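PDB 2NO4: (S)-2-haloacid dehalogenase 4A from Burkholderia cepacia, which hydrolyses short-chain (S)-2-haloalkanoic acids to the corresponding (R)-2-hydroxyalkanoic acids, releasing halide with inversion of configuration at the halogen-bearing carbon. Local coordinates for residues B[174-178]-B[179-183]; B[221-224]-B[225-229]. One frame throughout, in Å; residues are numbered along the deposited sequence.

Contact 1 of 2, residues B[174-178]-B[179-183]; sequences LGVNP and NEVCF
E180 folds its carboxylate back onto the start of its own turn, where OE1 accepts the backbone N-H of N177 over 3.0 Å between OE1 and N. The bond is nearly straight, 171° at the hydrogen, and reaches OE1 on its anti side, slightly out of the carboxylate plane. CG anti to the carbonyl carbon (chi1 -60°), followed by an extended chi2, carries the carboxylate back along the chain to that N-H. This side-chain-to-backbone bond closes a short 3-10 turn; it resembles the glutamate return bond of a capping box, without the reciprocal bond. The backbone returns the link: E180 N binds N177 O at 2.9 Å, the donor lying above the carbonyl plane, and one residue on V181 N binds P178 O at 3.2 Å. N177 is thus tied to E180 at both its N-H and its carbonyl. The two amide side chains meet through water 1, which accepts from N177 ND2 at 2.9 Å and donates to N179 OD1 at 2.8 Å. The N177 and E180 side chains cross obliquely, amide and carboxylate planes 23° apart. The apolar part of the contact is a single pair of methyls, V176 CG2 against V181 CG2 at 3.4 Å, tighter than usual van der Waals contact, with the two side chains crossing at about a right angle. E180 OE2 makes a long, weak ion pair with R15, whereas N200 ND2 binds the carbonyls of N179 and V181. The turn joins helix 164-174 to strand 181-185, the closing step of a beta-alpha-beta crossover that starts from strand 150-153; V181 rests on strand 16-19 beside it, and P178 touches F197 of helix 188-197.

Contact 2 of 2, residues B[221-224]-B[225-229]; sequences QVNS and LSELW. With SO4 (sulfate ion), chain L.
S224 OG is gripped by three groups: it donates to O4 of the sulfate at 2.7 Å, lies 2.8 Å from S226 OG, and accepts the backbone N-H of S226 over 3.2 Å between OG and N. The last of these makes an ST turn, which leads from strand 220-222, at the edge of the Rossmann-like sheet of the HAD fold, into the turn before helix 228-232. Its N-H bond is clearly bent. With OG anti to the backbone N (chi1 172°), the S224 hydroxyl swings forward over the next residues instead of back toward the strand. The main chain adds a second tie, E227 N to S224 O at 3.1 Å, with the donor well above the carbonyl plane. L225 N meets sulfate O3 almost straight, 173° at the hydrogen, so the anion accepts from the backbone and the side chain of consecutive residues. D109 N and R206 NE also hold the sulfate, which probably came from the crystallisation liquor; the N-H of L225 and the R206 side chain would probably help to hold its negative charge. The L225 side chain touches F19 and L25 and lies about 4 Å from the side chain of T24, a residue inferred to matter for catalysis. On the strand side V222 packs obliquely against E227, CB to CB at 3.6 Å. E227 CG, anti to the carbonyl carbon, comes 3.8 Å from N223 ND2, and the bend at chi2 then directs the carboxylate. The N223 amide and E227 carboxylate, their planes 61° apart, share water 2, which accepts from N223 ND2 and donates to E227 OE1.

Overall arrangement
Contact 1 comes first along the chain, and the centres of the two contacts lie 19 Å apart, with nearest atoms about 6 Å apart and without touching. Both belong to the same parallel sheet: residues 179-183 enter strand 181-185, next to strand 16-19, while residues 221-224 end strand 220-222, the outermost strand on that side, with 200-204 between them. Contact 1 is thus a helix-to-strand turn and contact 2 a strand-to-helix turn, two opposite kinds of junction in the Rossmann-like core. Strand 16-19 runs into the segment that carries the nucleophile D20, and L225 of contact 2 comes within about 9 Å of that side chain.

Contact 1 of 2, residues B[174-178]-B[179-183]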
loop_
_atom_site.group_PDB
_atom_site.type_symbol
_atom_site.label_atom_id
_atom_site.label_comp_id
_atom_site.label_asym_id
_atom_site.label_seq_id
_atom_site.Cartn_x
_atom_site.Cartn_y
_atom_site.Cartn_z
ATOM N N LEU B 174 -23.818 -1.444 14.517
ATOM C CA LEU B 174 -24.117 -2.680 15.247
ATOM C C LEU B 174 -24.560 -2.477 16.687
ATOM O O LEU B 174 -24.957 -3.445 17.343
ATOM C CB LEU B 174 -22.949 -3.679 15.176
ATOM C CG LEU B 174 -22.605 -4.160 13.745
ATOM C CD1 LEU B 174 -21.295 -4.941 13.777
ATOM C CD2 LEU B 174 -23.742 -4.991 13.122
ATOM N N GLY B 175 -24.476 -1.238 17.170
ATOM C CA GLY B 175 -24.873 -0.886 18.545
ATOM C C GLY B 175 -23.984 -1.519 19.588
ATOM O O GLY B 175 -24.462 -1.981 20.626
ATOM N N VAL B 176 -22.684 -1.595 19.297
ATOM C CA VAL B 176 -21.724 -2.190 20.224
ATOM C C VAL B 176 -20.561 -1.237 20.519
ATOM O O VAL B 176 -20.235 -0.349 19.710
ATOM C CB VAL B 176 -21.154 -3.581 19.697
ATOM C CG1 VAL B 176 -22.244 -4.652 19.607
ATOM C CG2 VAL B 176 -20.503 -3.412 18.300
ATOM N N ASN B 177 -19.930 -1.433 21.676
ATOM C CA ASN B 177 -18.673 -0.781 21.972
ATOM C C ASN B 177 -17.507 -1.563 21.380
ATOM O O ASN B 177 -17.622 -2.771 21.213
ATOM C CB ASN B 177 -18.477 -0.686 23.473
ATOM C CG ASN B 177 -19.564 0.112 24.133
ATOM O OD1 ASN B 177 -20.062 1.095 23.567
ATOM N ND2 ASN B 177 -19.957 -0.314 25.337
ATOM N N PRO B 178 -16.372 -0.882 21.112
ATOM C CA PRO B 178 -15.195 -1.567 20.559
ATOM C C PRO B 178 -14.820 -2.815 21.328
ATOM O O PRO B 178 -14.544 -3.828 20.724
ATOM C CB PRO B 178 -14.088 -0.513 20.654
ATOM C CG PRO B 178 -14.833 0.790 20.568
ATOM C CD PRO B 178 -16.142 0.573 21.269
ATOM N N ASN B 179 -14.815 -2.761 22.653
ATOM C CA ASN B 179 -14.411 -3.949 23.397
ATOM C C ASN B 179 -15.410 -5.108 23.465
ATOM O O ASN B 179 -15.123 -6.123 24.070
ATOM C CB ASN B 179 -13.857 -3.590 24.786
ATOM C CG ASN B 179 -14.936 -3.218 25.784
ATOM O OD1 ASN B 179 -16.139 -3.202 25.487
ATOM N ND2 ASN B 179 -14.500 -2.904 26.997
ATOM N N GLU B 180 -16.572 -4.958 22.834
ATOM C CA GLU B 180 -17.551 -6.047 22.715
ATOM C C GLU B 180 -17.473 -6.738 21.367
ATOM O O GLU B 180 -18.283 -7.639 21.055
ATOM C CB GLU B 180 -18.957 -5.514 22.897
ATOM C CG GLU B 180 -19.172 -4.862 24.238
ATOM C CD GLU B 180 -20.563 -4.304 24.369
ATOM O OE1 GLU B 180 -20.976 -3.467 23.547
ATOM O OE2 GLU B 180 -21.248 -4.721 25.316
ATOM N N VAL B 181 -16.494 -6.302 20.569
ATOM C CA VAL B 181 -16.227 -6.855 19.241
ATOM C C VAL B 181 -14.977 -7.771 19.202
ATOM O O VAL B 181 -13.881 -7.392 19.623
ATOM C CB VAL B 181 -16.115 -5.720 18.206
ATOM C CG1 VAL B 181 -15.615 -6.239 16.803
ATOM C CG2 VAL B 181 -17.459 -4.979 18.096
ATOM N N CYS B 182 -15.187 -8.976 18.698
ATOM C CA CYS B 182 -14.101 -9.811 18.209
ATOM C C CYS B 182 -13.941 -9.585 16.690
ATOM O O CYS B 182 -14.810 -9.915 15.870
ATOM C CB CYS B 182 -14.356 -11.291 18.521
ATOM S SG CYS B 182 -12.985 -12.355 17.956
ATOM N N PHE B 183 -12.804 -9.011 16.331
ATOM C CA PHE B 183 -12.561 -8.647 14.945
ATOM C C PHE B 183 -11.644 -9.667 14.295
ATOM O O PHE B 183 -10.524 -9.891 14.773
ATOM C CB PHE B 183 -11.952 -7.242 14.805
ATOM C CG PHE B 183 -11.815 -6.790 13.337
ATOM C CD1 PHE B 183 -12.917 -6.266 12.680
ATOM C CD2 PHE B 183 -10.608 -6.927 12.635
ATOM C CE1 PHE B 183 -12.853 -5.853 11.323
ATOM C CE2 PHE B 183 -10.512 -6.500 11.277
ATOM C CZ PHE B 183 -11.637 -5.963 10.631
HETATM O O HOH W 1 -18.464 -2.317 26.741
#

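Contact 2 of 2, residues B[221-224]-B[225-229]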
loop_
_atom_site.group_PDB
_atom_site.type_symbol
_atom_site.label_atom_id
_atom_site.label_comp_id
_atom_site.label_asym_id
_atom_site.label_seq_id
_atom_site.Cartn_x
_atom_site.Cartn_y
_atom_site.Cartn_z
ATOM N N GLN B 221 -4.175 -15.672 17.518
ATOM C CA GLN B 221 -3.908 -16.078 16.130
ATOM C C GLN B 221 -4.204 -17.579 15.986
ATOM O O GLN B 221 -3.812 -18.373 16.844
ATOM C CB GLN B 221 -2.446 -15.827 15.759
ATOM C CG GLN B 221 -2.069 -16.259 14.334
ATOM C CD GLN B 221 -0.681 -15.775 13.956
ATOM O OE1 GLN B 221 -0.532 -14.819 13.214
ATOM N NE2 GLN B 221 0.333 -16.415 14.490
ATOM N N VAL B 222 -4.859 -17.935 14.890
ATOM C CA VAL B 222 -5.233 -19.304 14.568
ATOM C C VAL B 222 -4.919 -19.530 13.076
ATOM O O VAL B 222 -4.733 -18.573 12.328
ATOM C CB VAL B 222 -6.737 -19.594 14.883
ATOM C CG1 VAL B 222 -7.046 -19.472 16.391
ATOM C CG2 VAL B 222 -7.713 -18.736 14.037
ATOM N N ASN B 223 -4.905 -20.782 12.630
ATOM C CA ASN B 223 -4.547 -21.079 11.244
ATOM C C ASN B 223 -5.746 -21.393 10.352
ATOM O O ASN B 223 -5.587 -21.661 9.184
ATOM C CB ASN B 223 -3.465 -22.187 11.171
ATOM C CG ASN B 223 -3.980 -23.568 11.630
ATOM O OD1 ASN B 223 -3.198 -24.517 11.737
ATOM N ND2 ASN B 223 -5.281 -23.681 11.916
ATOM N N SER B 224 -6.943 -21.334 10.921
ATOM C CA SER B 224 -8.132 -21.714 10.218
ATOM C C SER B 224 -9.307 -21.037 10.863
ATOM O O SER B 224 -9.352 -20.886 12.090
ATOM C CB SER B 224 -8.323 -23.255 10.338
ATOM O OG SER B 224 -9.574 -23.628 9.824
ATOM N N LEU B 225 -10.311 -20.714 10.047
ATOM C CA LEU B 225 -11.546 -20.177 10.585
ATOM C C LEU B 225 -12.251 -21.172 11.563
ATOM O O LEU B 225 -12.877 -20.759 12.542
ATOM C CB LEU B 225 -12.475 -19.844 9.421
ATOM C CG LEU B 225 -12.228 -18.586 8.577
ATOM C CD1 LEU B 225 -12.983 -18.776 7.246
ATOM C CD2 LEU B 225 -12.651 -17.278 9.280
ATOM N N SER B 226 -12.153 -22.472 11.288
ATOM C CA SER B 226 -12.692 -23.498 12.197
ATOM C C SER B 226 -12.167 -23.376 13.640
ATOM O O SER B 226 -12.866 -23.723 14.585
ATOM C CB SER B 226 -12.418 -24.902 11.640
ATOM O OG SER B 226 -11.026 -25.188 11.696
ATOM N N GLU B 227 -10.949 -22.870 13.808
ATOM C CA GLU B 227 -10.361 -22.685 15.144
ATOM C C GLU B 227 -10.936 -21.554 15.939
ATOM O O GLU B 227 -10.641 -21.421 17.128
ATOM C CB GLU B 227 -8.849 -22.527 15.059
ATOM C CG GLU B 227 -8.164 -23.707 14.410
ATOM C CD GLU B 227 -8.260 -24.998 15.223
ATOM O OE1 GLU B 227 -7.954 -26.061 14.643
ATOM O OE2 GLU B 227 -8.634 -24.973 16.424
ATOM N N LEU B 228 -11.751 -20.732 15.292
ATOM C CA LEU B 228 -12.476 -19.686 15.984
ATOM C C LEU B 228 -13.536 -20.305 16.863
ATOM O O LEU B 228 -13.975 -19.688 17.831
ATOM C CB LEU B 228 -13.165 -18.746 14.980
ATOM C CG LEU B 228 -12.326 -17.809 14.099
ATOM C CD1 LEU B 228 -13.275 -17.070 13.108
ATOM C CD2 LEU B 228 -11.527 -16.793 14.979
ATOM N N TRP B 229 -13.973 -21.528 16.522
ATOM C CA TRP B 229 -15.040 -22.169 17.313
ATOM C C TRP B 229 -14.629 -22.444 18.781
ATOM O O TRP B 229 -15.311 -21.988 19.689
ATOM C CB TRP B 229 -15.614 -23.404 16.599
ATOM C CG TRP B 229 -16.859 -24.027 17.264
ATOM C CD1 TRP B 229 -17.073 -25.366 17.484
ATOM C CD2 TRP B 229 -18.019 -23.342 17.774
ATOM N NE1 TRP B 229 -18.299 -25.556 18.068
ATOM C CE2 TRP B 229 -18.898 -24.337 18.278
ATOM C CE3 TRP B 229 -18.406 -21.976 17.862
ATOM C CZ2 TRP B 229 -20.150 -24.023 18.858
ATOM C CZ3 TRP B 229 -19.648 -21.659 18.450
ATOM C CH2 TRP B 229 -20.506 -22.694 18.943
HETATM S S SO4 L . -10.172 -22.067 6.401
HETATM O O1 SO4 L . -11.559 -22.167 5.890
HETATM O O2 SO4 L . -9.148 -22.019 5.325
HETATM O O3 SO4 L . -10.127 -20.886 7.228
HETATM O O4 SO4 L . -9.807 -23.267 7.132
HETATM O O HOH W 2 -6.789 -25.898 11.731
#